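Local coordinates for protein kirola (Actinidia deliciosa, PDB 4IGV) that is a kiwifruit allergen of the ripening-related, Bet v 1-like family and probably binds small hydrophobic ligands, at residues Gly17-Phe20 with Tyr21-Arg25; Phe85-Glu89 with Gly90-Glu94. One frame throughout, in Å; residues are numbered along the deposited sequence.

Interaction 1 (Gly17-Phe20 with Tyr21-Arg25); sequences GIVF and YEIFR
The rings of Phe20 and Phe24 lie side by side, one turn apart on helix 17-25, the first of two short helices that follow the first strand of the Bet v 1 fold. Their planes are close to parallel, at 19°, but slid apart. The centroids are 5.0 Å apart and the rings barely overlap. Contact is made by the CD2-CE2-CZ rim of Phe20 against CD1 and CE1 of Phe24. The shortest approach is Phe20 CE2 to Phe24 CE1, 3.3 Å. Phe20 O lies at the edge of the Phe24 ring, in its plane, 3.5 Å from CD1 of Phe24. Trp116 meets the Phe24 ring nearly at right angles, and Ile144 of helix 131-145 touches both phenylalanines. The Tyr21 ring has Arg25 CB over one face, toward the rim. With chi1 at -167° the ring swings away from residues 17-20, and its hydroxyl is hydrogen-bonded to Ser82 O. All three aromatic residues are buried. Val105 of strand 96-107 touches Phe20 and Tyr21, and Val103 touches Phe24.

Val19 and Ile23 make a looser apolar contact, CG1 of Val19 to CD1 of Ile23 at 4.3 Å. Four i to i+4 backbone hydrogen bonds set the spacing of these side chains. The straightest runs from Tyr21 N to Gly17 O, 3.0 Å long with an N-H...O angle of 170°.

Interaction 2 (Phe85-Glu89 with Gly90-Glu94); sequences FKIVE and GDLME
Met93 folds back over Ile87 and Glu89 at the end of strand 82-88 from a short 3-10 turn, residues 91-94, in the connection to strand 96-107 of the Bet v 1 sheet. Its CB leads toward the strand. CG lies 3.7 Å from Glu89 CA. There the chain bends at chi2 (-66°), which brings SD back over the backbone, 3.8 Å from Ile87 O. A second bend, at chi3, carries CE to the Ile87 side chain, where it lies 3.7 Å from CG2. Phe99 of strand 96-107 touches both Met93 and Ile87.

The other branch of Ile87 reaches Leu92. Here CD1 of Ile87 and CD1 of Leu92 meet at 3.4 Å, a close approach for two methyls. One isoleucine therefore receives two residues of the turn, one on each branch.

Val88 and Glu89 both face Lys70, forming a classic beta bulge where the chain turns its corner. Gly90 follows at phi 134°, psi -175°, where a CB would clash with the carbonyl oxygen of Glu89. No hydrogen bond joins 85-89 to 90-94. The turn has its own: Met93 N donates to Gly90 O at 3.0 Å, and Glu94 N to Asp91 O at 2.9 Å.

Interaction 1 comes first along the chain, on helix 17-25. Interaction 2 follows at the far end of strand 82-88, where the chain turns toward strand 96-107. Their centres are about 23 Å apart, on opposite sides of the centre of this single-domain monomer. Strand 82-88 links the two: Ser82 at its start takes the Tyr21 hydroxyl bond, and the tip of the buried Phe85 side chain, CZ, packs 3.7 Å from Phe24 O. Strand 96-107 also serves both, since its Val103 touches Phe24 and Phe85, while Phe99 lies against Ile87 and Met93. Interaction 1 is buried, against helix 131-145 and the sheet. Interaction 2 is a surface contact where the chain leaves strand 82-88.

Interaction 1 (Gly17-Phe20 with Tyr21-Arg25)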
loop_
_atom_site.group_PDB
_atom_site.type_symbol
_atom_site.label_atom_id
_atom_site.label_comp_id
_atom_site.label_asym_id
_atom_site.label_seq_id
_atom_site.Cartn_x
_atom_site.Cartn_y
_atom_site.Cartn_z
ATOM N N GLY A 17 5.312 -8.126 -12.764
ATOM C CA GLY A 17 4.143 -8.052 -11.916
ATOM C C GLY A 17 4.029 -9.190 -10.946
ATOM O O GLY A 17 3.464 -9.030 -9.874
ATOM N N ILE A 18 4.470 -10.378 -11.348
ATOM C CA ILE A 18 4.397 -11.520 -10.425
ATOM C C ILE A 18 5.209 -11.238 -9.186
ATOM O O ILE A 18 4.801 -11.531 -8.049
ATOM C CB ILE A 18 4.781 -12.827 -11.094
ATOM C CG1 ILE A 18 3.833 -13.179 -12.247
ATOM C CG2 ILE A 18 4.774 -14.001 -10.047
ATOM C CD1 ILE A 18 4.416 -14.287 -13.245
ATOM N N VAL A 19 6.378 -10.650 -9.369
ATOM C CA VAL A 19 7.234 -10.302 -8.251
ATOM C C VAL A 19 6.625 -9.162 -7.412
ATOM O O VAL A 19 6.638 -9.210 -6.196
ATOM C CB VAL A 19 8.633 -9.970 -8.738
ATOM C CG1 VAL A 19 9.516 -9.731 -7.561
ATOM C CG2 VAL A 19 9.177 -11.121 -9.587
ATOM N N PHE A 20 5.970 -8.206 -8.045
ATOM C CA PHE A 20 5.364 -7.124 -7.312
ATOM C C PHE A 20 4.278 -7.646 -6.407
ATOM O O PHE A 20 4.163 -7.288 -5.244
ATOM C CB PHE A 20 4.808 -6.112 -8.319
ATOM C CG PHE A 20 4.633 -4.761 -7.750
ATOM C CD1 PHE A 20 5.607 -3.807 -7.897
ATOM C CD2 PHE A 20 3.488 -4.445 -6.995
ATOM C CE1 PHE A 20 5.451 -2.520 -7.382
ATOM C CE2 PHE A 20 3.298 -3.180 -6.456
ATOM C CZ PHE A 20 4.309 -2.202 -6.620
ATOM N N TYR A 21 3.441 -8.539 -6.947
ATOM C CA TYR A 21 2.416 -9.137 -6.104
ATOM C C TYR A 21 2.982 -10.017 -5.001
ATOM O O TYR A 21 2.466 -10.006 -3.889
ATOM C CB TYR A 21 1.381 -9.897 -6.936
ATOM C CG TYR A 21 0.140 -10.267 -6.123
ATOM C CD1 TYR A 21 -0.692 -9.311 -5.582
ATOM C CD2 TYR A 21 -0.150 -11.563 -5.849
ATOM C CE1 TYR A 21 -1.815 -9.671 -4.820
ATOM C CE2 TYR A 21 -1.228 -11.975 -5.135
ATOM C CZ TYR A 21 -2.070 -11.043 -4.588
ATOM O OH TYR A 21 -3.185 -11.430 -3.856
ATOM N N GLU A 22 4.014 -10.758 -5.286
ATOM C CA GLU A 22 4.717 -11.559 -4.267
ATOM C C GLU A 22 5.087 -10.666 -3.093
ATOM O O GLU A 22 4.934 -11.048 -1.904
ATOM C CB GLU A 22 6.005 -12.150 -4.877
ATOM C CG GLU A 22 6.982 -12.845 -3.865
ATOM C CD GLU A 22 6.416 -14.154 -3.516
ATOM O OE1 GLU A 22 5.322 -14.517 -4.089
ATOM O OE2 GLU A 22 7.160 -14.869 -2.766
ATOM N N ILE A 23 5.646 -9.505 -3.399
ATOM C CA ILE A 23 6.057 -8.566 -2.355
ATOM C C ILE A 23 4.863 -8.119 -1.539
ATOM O O ILE A 23 4.866 -8.147 -0.314
ATOM C CB ILE A 23 6.847 -7.365 -2.921
ATOM C CG1 ILE A 23 8.139 -7.888 -3.529
ATOM C CG2 ILE A 23 7.029 -6.260 -1.831
ATOM C CD1 ILE A 23 8.823 -6.840 -4.462
ATOM N N PHE A 24 3.817 -7.635 -2.187
ATOM C CA PHE A 24 2.680 -7.085 -1.463
ATOM C C PHE A 24 1.837 -8.092 -0.723
ATOM O O PHE A 24 1.226 -7.760 0.291
ATOM C CB PHE A 24 1.848 -6.184 -2.377
ATOM C CG PHE A 24 2.452 -4.791 -2.453
ATOM C CD1 PHE A 24 3.439 -4.488 -3.306
ATOM C CD2 PHE A 24 2.133 -3.861 -1.479
ATOM C CE1 PHE A 24 4.016 -3.233 -3.283
ATOM C CE2 PHE A 24 2.721 -2.593 -1.482
ATOM C CZ PHE A 24 3.659 -2.314 -2.400
ATOM N N ARG A 25 1.806 -9.323 -1.214
ATOM C CA ARG A 25 1.092 -10.376 -0.540
ATOM C C ARG A 25 1.967 -11.075 0.499
ATOM O O ARG A 25 1.595 -11.073 1.669
ATOM C CB ARG A 25 0.514 -11.411 -1.516
ATOM C CG ARG A 25 -0.268 -12.480 -0.794
ATOM C CD ARG A 25 -0.932 -13.505 -1.676
ATOM N NE ARG A 25 -1.588 -14.509 -0.843
ATOM C CZ ARG A 25 -2.099 -15.637 -1.287
ATOM N NH1 ARG A 25 -2.143 -15.873 -2.571
ATOM N NH2 ARG A 25 -2.695 -16.470 -0.454
#

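Interaction 2 (Phe85-Glu89 with Gly90-Glu94)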
loop_
_atom_site.group_PDB
_atom_site.type_symbol
_atom_site.label_atom_id
_atom_site.label_comp_id
_atom_site.label_asym_id
_atom_site.label_seq_id
_atom_site.Cartn_x
_atom_site.Cartn_y
_atom_site.Cartn_z
ATOM N N PHE A 85 -5.827 -3.734 2.172
ATOM C CA PHE A 85 -5.366 -3.365 3.512
ATOM C C PHE A 85 -6.337 -2.369 4.133
ATOM O O PHE A 85 -6.731 -1.380 3.504
ATOM C CB PHE A 85 -4.030 -2.687 3.410
ATOM C CG PHE A 85 -2.935 -3.538 2.826
ATOM C CD1 PHE A 85 -2.186 -4.389 3.618
ATOM C CD2 PHE A 85 -2.663 -3.479 1.489
ATOM C CE1 PHE A 85 -1.160 -5.199 3.036
ATOM C CE2 PHE A 85 -1.644 -4.268 0.898
ATOM C CZ PHE A 85 -0.907 -5.126 1.680
ATOM N N LYS A 86 -6.829 -2.673 5.330
ATOM C CA LYS A 86 -7.666 -1.754 6.102
ATOM C C LYS A 86 -6.803 -1.116 7.194
ATOM O O LYS A 86 -6.265 -1.837 8.008
ATOM C CB LYS A 86 -8.873 -2.465 6.731
ATOM C CG LYS A 86 -9.657 -1.587 7.684
ATOM C CD LYS A 86 -10.824 -2.380 8.280
ATOM C CE LYS A 86 -11.486 -1.626 9.362
ATOM N NZ LYS A 86 -12.509 -2.559 9.918
ATOM N N ILE A 87 -6.724 0.198 7.242
ATOM C CA ILE A 87 -5.984 0.888 8.288
ATOM C C ILE A 87 -6.839 0.962 9.522
ATOM O O ILE A 87 -7.980 1.431 9.459
ATOM C CB ILE A 87 -5.509 2.309 7.853
ATOM C CG1 ILE A 87 -4.737 2.237 6.530
ATOM C CG2 ILE A 87 -4.699 2.964 9.034
ATOM C CD1 ILE A 87 -4.361 3.594 5.912
ATOM N N VAL A 88 -6.340 0.462 10.643
ATOM C CA VAL A 88 -7.159 0.404 11.869
ATOM C C VAL A 88 -6.656 1.315 12.937
ATOM O O VAL A 88 -7.456 1.797 13.764
ATOM C CB VAL A 88 -7.350 -1.008 12.387
ATOM C CG1 VAL A 88 -8.125 -1.841 11.297
ATOM C CG2 VAL A 88 -6.106 -1.692 12.813
ATOM N N GLU A 89 -5.368 1.606 12.943
ATOM C CA GLU A 89 -4.790 2.583 13.860
ATOM C C GLU A 89 -3.674 3.338 13.189
ATOM O O GLU A 89 -3.060 2.825 12.260
ATOM C CB GLU A 89 -4.192 1.895 15.103
ATOM C CG GLU A 89 -5.122 1.107 15.941
ATOM C CD GLU A 89 -4.467 0.553 17.223
ATOM O OE1 GLU A 89 -3.209 0.482 17.301
ATOM O OE2 GLU A 89 -5.218 0.191 18.160
ATOM N N GLY A 90 -3.407 4.528 13.663
ATOM C CA GLY A 90 -2.236 5.283 13.257
ATOM C C GLY A 90 -2.549 6.709 12.943
ATOM O O GLY A 90 -3.656 7.188 13.158
ATOM N N ASP A 91 -1.540 7.419 12.467
ATOM C CA ASP A 91 -1.681 8.853 12.217
ATOM C C ASP A 91 -2.866 9.134 11.299
ATOM O O ASP A 91 -3.572 10.134 11.486
ATOM C CB ASP A 91 -0.392 9.431 11.630
ATOM C CG ASP A 91 0.787 9.305 12.575
ATOM O OD1 ASP A 91 1.192 10.317 13.174
ATOM O OD2 ASP A 91 1.331 8.200 12.763
ATOM N N LEU A 92 -3.040 8.330 10.262
ATOM C CA LEU A 92 -4.172 8.557 9.312
ATOM C C LEU A 92 -5.537 8.576 9.960
ATOM O O LEU A 92 -6.460 9.287 9.501
ATOM C CB LEU A 92 -4.141 7.520 8.175
ATOM C CG LEU A 92 -3.135 7.755 7.055
ATOM C CD1 LEU A 92 -2.768 6.527 6.261
ATOM C CD2 LEU A 92 -3.625 8.925 6.119
ATOM N N MET A 93 -5.655 7.870 11.074
ATOM C CA MET A 93 -6.921 7.798 11.783
ATOM C C MET A 93 -7.246 9.097 12.506
ATOM O O MET A 93 -8.331 9.264 13.022
ATOM C CB MET A 93 -6.901 6.640 12.785
ATOM C CG MET A 93 -6.762 5.264 12.156
ATOM S SD MET A 93 -8.206 4.816 11.162
ATOM C CE MET A 93 -7.548 5.248 9.570
ATOM N N GLU A 94 -6.299 10.018 12.550
ATOM C CA GLU A 94 -6.560 11.340 13.109
ATOM C C GLU A 94 -7.325 12.199 12.119
ATOM O O GLU A 94 -7.875 13.235 12.521
ATOM C CB GLU A 94 -5.250 12.031 13.491
ATOM C CG GLU A 94 -4.526 11.357 14.649
ATOM C CD GLU A 94 -3.126 11.933 14.895
ATOM O OE1 GLU A 94 -2.450 12.338 13.921
ATOM O OE2 GLU A 94 -2.705 11.984 16.069
#